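Long-range contacts in putative cytoplasmic protein (Salmonella typhimurium, PDB 4JUR), which probably acts as a type VI secretion amidase effector of the Tae4 family, cleaving amide bonds in the peptidoglycan of rival bacteria: residues A[107-112]-A[171-176]; A[128-133]-A[154-159]. All blocks are in the same frame, centred on the assembly; numbering follows the deposited sequence.

Contact 1 (A[107-112]-A[171-176])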
loop_
_atom_site.group_PDB
_atom_site.type_symbol
_atom_site.label_atom_id
_atom_site.label_comp_id
_atom_site.label_asym_id
_atom_site.label_seq_id
_atom_site.Cartn_x
_atom_site.Cartn_y
_atom_site.Cartn_z
ATOM N N GLY A 107 26.678 -30.380 -4.192
ATOM C CA GLY A 107 26.644 -31.035 -5.487
ATOM C C GLY A 107 25.313 -31.670 -5.833
ATOM O O GLY A 107 24.297 -31.388 -5.212
ATOM N N LYS A 108 25.327 -32.532 -6.841
ATOM C CA LYS A 108 24.106 -33.170 -7.318
ATOM C C LYS A 108 23.398 -33.968 -6.225
ATOM O O LYS A 108 24.021 -34.744 -5.503
ATOM C CB LYS A 108 24.400 -34.057 -8.532
ATOM C CG LYS A 108 25.444 -35.125 -8.297
ATOM C CD LYS A 108 25.186 -36.345 -9.171
ATOM C CE LYS A 108 26.206 -37.448 -8.889
ATOM N NZ LYS A 108 26.240 -37.787 -7.428
ATOM N N PRO A 109 22.079 -33.784 -6.107
ATOM C CA PRO A 109 21.317 -34.542 -5.114
ATOM C C PRO A 109 21.320 -36.013 -5.472
ATOM O O PRO A 109 21.756 -36.393 -6.546
ATOM C CB PRO A 109 19.899 -34.015 -5.311
ATOM C CG PRO A 109 19.846 -33.740 -6.763
ATOM C CD PRO A 109 21.190 -33.119 -7.074
ATOM N N ASP A 110 20.799 -36.839 -4.586
ATOM C CA ASP A 110 20.696 -38.264 -4.856
ATOM C C ASP A 110 19.315 -38.614 -5.353
ATOM O O ASP A 110 19.113 -39.667 -5.965
ATOM C CB ASP A 110 21.031 -39.047 -3.594
ATOM C CG ASP A 110 22.374 -38.679 -3.069
ATOM O OD1 ASP A 110 23.364 -39.035 -3.752
ATOM O OD2 ASP A 110 22.448 -37.986 -2.028
ATOM N N LEU A 111 18.357 -37.732 -5.092
ATOM C CA LEU A 111 17.015 -38.037 -5.538
ATOM C C LEU A 111 16.268 -36.793 -5.964
ATOM O O LEU A 111 16.308 -35.788 -5.272
ATOM C CB LEU A 111 16.273 -38.740 -4.406
ATOM C CG LEU A 111 15.173 -39.734 -4.746
ATOM C CD1 LEU A 111 15.682 -40.731 -5.769
ATOM C CD2 LEU A 111 14.753 -40.447 -3.474
ATOM N N ILE A 112 15.594 -36.861 -7.107
ATOM C CA ILE A 112 14.661 -35.813 -7.516
ATOM C C ILE A 112 13.334 -36.478 -7.906
ATOM O O ILE A 112 13.327 -37.458 -8.645
ATOM C CB ILE A 112 15.207 -34.977 -8.686
ATOM C CG1 ILE A 112 16.460 -34.208 -8.253
ATOM C CG2 ILE A 112 14.146 -34.011 -9.185
ATOM C CD1 ILE A 112 17.070 -33.374 -9.353
ATOM N N THR A 171 13.433 -33.038 -3.520
ATOM C CA THR A 171 14.773 -33.514 -3.790
ATOM C C THR A 171 15.550 -33.806 -2.507
ATOM O O THR A 171 15.391 -33.121 -1.498
ATOM C CB THR A 171 15.548 -32.615 -4.809
ATOM O OG1 THR A 171 16.809 -32.224 -4.261
ATOM C CG2 THR A 171 14.743 -31.387 -5.199
ATOM N N LEU A 172 16.365 -34.856 -2.553
ATOM C CA LEU A 172 17.036 -35.377 -1.366
ATOM C C LEU A 172 18.540 -35.563 -1.571
ATOM O O LEU A 172 18.982 -36.217 -2.539
ATOM C CB LEU A 172 16.442 -36.720 -0.970
ATOM C CG LEU A 172 17.099 -37.303 0.272
ATOM C CD1 LEU A 172 16.340 -36.825 1.495
ATOM C CD2 LEU A 172 17.140 -38.813 0.215
ATOM N N TRP A 173 19.304 -34.960 -0.666
ATOM C CA TRP A 173 20.710 -35.263 -0.499
ATOM C C TRP A 173 20.838 -36.159 0.721
ATOM O O TRP A 173 20.504 -35.767 1.846
ATOM C CB TRP A 173 21.517 -34.004 -0.245
ATOM C CG TRP A 173 21.591 -33.064 -1.381
ATOM C CD1 TRP A 173 22.591 -32.964 -2.287
ATOM C CD2 TRP A 173 20.640 -32.052 -1.712
ATOM N NE1 TRP A 173 22.321 -31.956 -3.179
ATOM C CE2 TRP A 173 21.126 -31.380 -2.847
ATOM C CE3 TRP A 173 19.415 -31.658 -1.168
ATOM C CZ2 TRP A 173 20.437 -30.326 -3.450
ATOM C CZ3 TRP A 173 18.731 -30.607 -1.767
ATOM C CH2 TRP A 173 19.246 -29.952 -2.895
ATOM N N ILE A 174 21.327 -37.368 0.484
ATOM C CA ILE A 174 21.544 -38.320 1.543
ATOM C C ILE A 174 22.643 -37.836 2.491
ATOM O O ILE A 174 23.665 -37.300 2.072
ATOM C CB ILE A 174 21.844 -39.705 0.959
ATOM C CG1 ILE A 174 20.578 -40.257 0.313
ATOM C CG2 ILE A 174 22.358 -40.680 2.029
ATOM C CD1 ILE A 174 20.820 -41.523 -0.480
ATOM N N LEU A 175 22.375 -37.974 3.781
ATOM C CA LEU A 175 23.375 -37.747 4.801
ATOM C C LEU A 175 23.780 -39.118 5.340
ATOM O O LEU A 175 22.925 -39.987 5.525
ATOM C CB LEU A 175 22.812 -36.866 5.927
ATOM C CG LEU A 175 22.992 -35.344 5.849
ATOM C CD1 LEU A 175 23.304 -34.851 4.453
ATOM C CD2 LEU A 175 21.765 -34.633 6.397
ATOM N N PRO A 176 25.087 -39.317 5.582
ATOM C CA PRO A 176 25.624 -40.553 6.165
ATOM C C PRO A 176 25.360 -40.643 7.681
ATOM O O PRO A 176 24.877 -41.666 8.194
ATOM C CB PRO A 176 27.122 -40.423 5.901
ATOM C CG PRO A 176 27.359 -38.935 5.944
ATOM C CD PRO A 176 26.146 -38.328 5.306
#
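Trp173 meets the 107-112 segment with both an edge and a face of its indole. At the edge, Trp173 NE1 donates to Gly107 O at 2.9 Å, nearly straight at 168°, and the oxygen lies in the ring plane. Over one face sits Pro109. Pro109 CA stands 3.6 Å from the centroid of the five-membered ring of Trp173, a CH-pi contact, and its CB lies toward the rim. The CB of Trp173 points away from 107-112. With CG anti to the carbonyl carbon (chi1 -67°), the indole swings back to reach it. The other surroundings of the ring include Leu102, Thr103 and Met106 of helix 95-106.

Asp110 turns its carboxylate to the strand. Asp110 OD2 accepts from Ile174 N at 2.8 Å, on its anti side and 16° out of the carboxylate plane. The Asp110 and Ile174 side chains cross at about a right angle. OD2 also forms a salt bridge with Arg18.

Leu172 O accepts two bonds, from Asp110 N at 2.8 Å and Leu111 N at 3.0 Å. Two residues thus sit opposite one, which makes a classic beta bulge. Leu111 and Leu172 form an antiparallel hydrogen-bonded pair: Leu172 N donates back to Leu111 O at 2.9 Å. Leu111 CB touches Leu172 CB at 4.0 Å.

Side-chain bonds to Gly107 and Asp110 hold the approach to the edge strand, and backbone bonds hold the strand itself; Arg18 would be expected to stabilise the negative charge of Asp110.

Contact 2 (A[128-133]-A[154-159])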
loop_
_atom_site.group_PDB
_atom_site.type_symbol
_atom_site.label_atom_id
_atom_site.label_comp_id
_atom_site.label_asym_id
_atom_site.label_seq_id
_atom_site.Cartn_x
_atom_site.Cartn_y
_atom_site.Cartn_z
ATOM N N ILE A 128 16.111 -32.957 2.899
ATOM C CA ILE A 128 15.099 -32.961 1.844
ATOM C C ILE A 128 14.625 -31.527 1.571
ATOM O O ILE A 128 14.553 -30.691 2.503
ATOM C CB ILE A 128 13.916 -33.937 2.164
ATOM C CG1 ILE A 128 12.944 -34.049 0.983
ATOM C CG2 ILE A 128 13.184 -33.533 3.441
ATOM C CD1 ILE A 128 11.711 -34.866 1.327
ATOM N N VAL A 129 14.391 -31.238 0.286
ATOM C CA VAL A 129 13.830 -29.963 -0.185
ATOM C C VAL A 129 12.546 -30.211 -0.961
ATOM O O VAL A 129 12.515 -31.014 -1.906
ATOM C CB VAL A 129 14.781 -29.174 -1.121
ATOM C CG1 VAL A 129 14.063 -27.957 -1.681
ATOM C CG2 VAL A 129 16.045 -28.724 -0.384
ATOM N N VAL A 130 11.478 -29.529 -0.558
ATOM C CA VAL A 130 10.229 -29.604 -1.292
ATOM C C VAL A 130 9.886 -28.234 -1.870
ATOM O O VAL A 130 9.664 -27.276 -1.130
ATOM C CB VAL A 130 9.106 -30.080 -0.376
ATOM C CG1 VAL A 130 7.930 -30.530 -1.200
ATOM C CG2 VAL A 130 9.608 -31.235 0.477
ATOM N N LYS A 131 9.853 -28.132 -3.191
ATOM C CA LYS A 131 9.501 -26.880 -3.865
ATOM C C LYS A 131 8.089 -26.997 -4.385
ATOM O O LYS A 131 7.643 -28.096 -4.680
ATOM C CB LYS A 131 10.414 -26.636 -5.067
ATOM C CG LYS A 131 11.798 -26.135 -4.749
ATOM C CD LYS A 131 12.495 -25.664 -6.023
ATOM C CE LYS A 131 13.619 -26.611 -6.470
ATOM N NZ LYS A 131 13.098 -27.912 -7.017
ATOM N N GLY A 132 7.407 -25.866 -4.546
ATOM C CA GLY A 132 6.030 -25.858 -5.012
ATOM C C GLY A 132 5.356 -24.502 -4.861
ATOM O O GLY A 132 5.986 -23.541 -4.440
ATOM N N HIS A 133 4.063 -24.425 -5.175
ATOM C CA HIS A 133 3.380 -23.119 -5.209
ATOM C C HIS A 133 2.288 -23.030 -4.149
ATOM O O HIS A 133 1.798 -24.054 -3.698
ATOM C CB HIS A 133 2.768 -22.868 -6.592
ATOM C CG HIS A 133 1.668 -23.830 -6.937
ATOM N ND1 HIS A 133 0.344 -23.594 -6.624
ATOM C CD2 HIS A 133 1.702 -25.047 -7.538
ATOM C CE1 HIS A 133 -0.393 -24.615 -7.033
ATOM N NE2 HIS A 133 0.406 -25.507 -7.595
ATOM N N CYS A 154 7.088 -32.350 6.621
ATOM C CA CYS A 154 7.696 -32.613 5.329
ATOM C C CYS A 154 7.095 -31.753 4.244
ATOM O O CYS A 154 7.781 -31.372 3.302
ATOM C CB CYS A 154 7.545 -34.087 4.961
ATOM S SG CYS A 154 8.395 -35.182 6.106
ATOM N N HIS A 155 5.808 -31.450 4.382
ATOM C CA HIS A 155 5.039 -30.790 3.330
ATOM C C HIS A 155 5.100 -31.503 1.994
ATOM O O HIS A 155 5.137 -30.862 0.953
ATOM C CB HIS A 155 5.442 -29.330 3.181
ATOM C CG HIS A 155 5.113 -28.515 4.383
ATOM N ND1 HIS A 155 3.826 -28.129 4.687
ATOM C CD2 HIS A 155 5.895 -28.047 5.384
ATOM C CE1 HIS A 155 3.833 -27.437 5.811
ATOM N NE2 HIS A 155 5.074 -27.378 6.257
ATOM N N LEU A 156 5.124 -32.831 2.040
ATOM C CA LEU A 156 4.985 -33.650 0.852
ATOM C C LEU A 156 3.503 -33.728 0.502
ATOM O O LEU A 156 2.690 -33.034 1.089
ATOM C CB LEU A 156 5.584 -35.042 1.100
ATOM C CG LEU A 156 7.099 -35.039 1.363
ATOM C CD1 LEU A 156 7.559 -36.338 1.989
ATOM C CD2 LEU A 156 7.891 -34.778 0.095
ATOM N N LEU A 157 3.140 -34.552 -0.466
ATOM C CA LEU A 157 1.743 -34.618 -0.890
ATOM C C LEU A 157 0.834 -35.005 0.269
ATOM O O LEU A 157 1.106 -35.989 0.972
ATOM C CB LEU A 157 1.572 -35.613 -2.039
ATOM C CG LEU A 157 1.758 -35.101 -3.466
ATOM C CD1 LEU A 157 1.671 -36.270 -4.418
ATOM C CD2 LEU A 157 0.701 -34.086 -3.816
ATOM N N ASN A 158 -0.218 -34.206 0.468
ATOM C CA ASN A 158 -1.256 -34.442 1.490
ATOM C C ASN A 158 -0.900 -34.094 2.935
ATOM O O ASN A 158 -1.657 -34.430 3.842
ATOM C CB ASN A 158 -1.791 -35.891 1.460
ATOM C CG ASN A 158 -2.833 -36.131 0.364
ATOM O OD1 ASN A 158 -3.069 -35.270 -0.511
ATOM N ND2 ASN A 158 -3.463 -37.325 0.402
ATOM N N ASP A 159 0.244 -33.460 3.162
ATOM C CA ASP A 159 0.604 -33.046 4.513
ATOM C C ASP A 159 -0.521 -32.151 5.014
ATOM O O ASP A 159 -0.940 -31.219 4.316
ATOM C CB ASP A 159 1.926 -32.276 4.506
ATOM C CG ASP A 159 2.524 -32.086 5.910
ATOM O OD1 ASP A 159 1.878 -31.436 6.776
ATOM O OD2 ASP A 159 3.666 -32.562 6.132
#
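Ile128 and Leu156 reach toward each other tip to tip, with Ile128 CD1 4.0 Å from Leu156 CD2. Ile128 is extended, CG1 anti to the backbone N (chi1 -174°) and CD1 continuing the line, which carries the methyl out to the loop. Val130 CG2 meets Leu156 CD2, also at 4.0 Å. Here the two side chains cross at about a right angle. One branch of Leu156 therefore serves both strand residues. Its other neighbours include Pro116 and Gln118.

The two methyls of Val130 also rest on loop carbonyls. Val130 CG2 is 3.4 Å from Cys154 O, and its CG1 is 3.5 Å from His155 O.

The loop thus packs on one face of the four-stranded antiparallel sheet of this Tae4-family domain; Val129 turns to the other face, toward helix 95-106.

No hydrogen bond joins the two segments. The polar bonds shape the loop itself. Leu156 to Asp159 form a type II beta turn, with Asp159 N bonded to Leu156 O. His155 N donates to Asp159 OD2 at 3.0 Å, from above the carboxylate plane. His155 ND1 is hydrogen-bonded to Asn162 OD1, and its ring meets Trp135 and His141 edge-to-face. Cys154 is tied to Cys150 by a disulfide.

In the fold
Both contacts use the same four-stranded antiparallel sheet. Contact 1 joins strand 111-114, at one edge of the sheet within this chain, and the turn leading into it, to strand 166-174. Contact 2 lays a loop across the face of strand 126-133. Strands 166-174 and 126-133 are neighbours, and Thr171 N and Val129 O are probably hydrogen-bonded. Trp173 also packs on Val129, and Leu172 on Ile128. The centres lie about 15 Å apart, with contact 2 nested in the chain loop closed by contact 1. Contact 1 is partly buried and mixes hydrogen bonds with proline-indole packing. Contact 2 is buried and has no hydrogen bond across it, with methyls packing on a leucine and on two carbonyl oxygens.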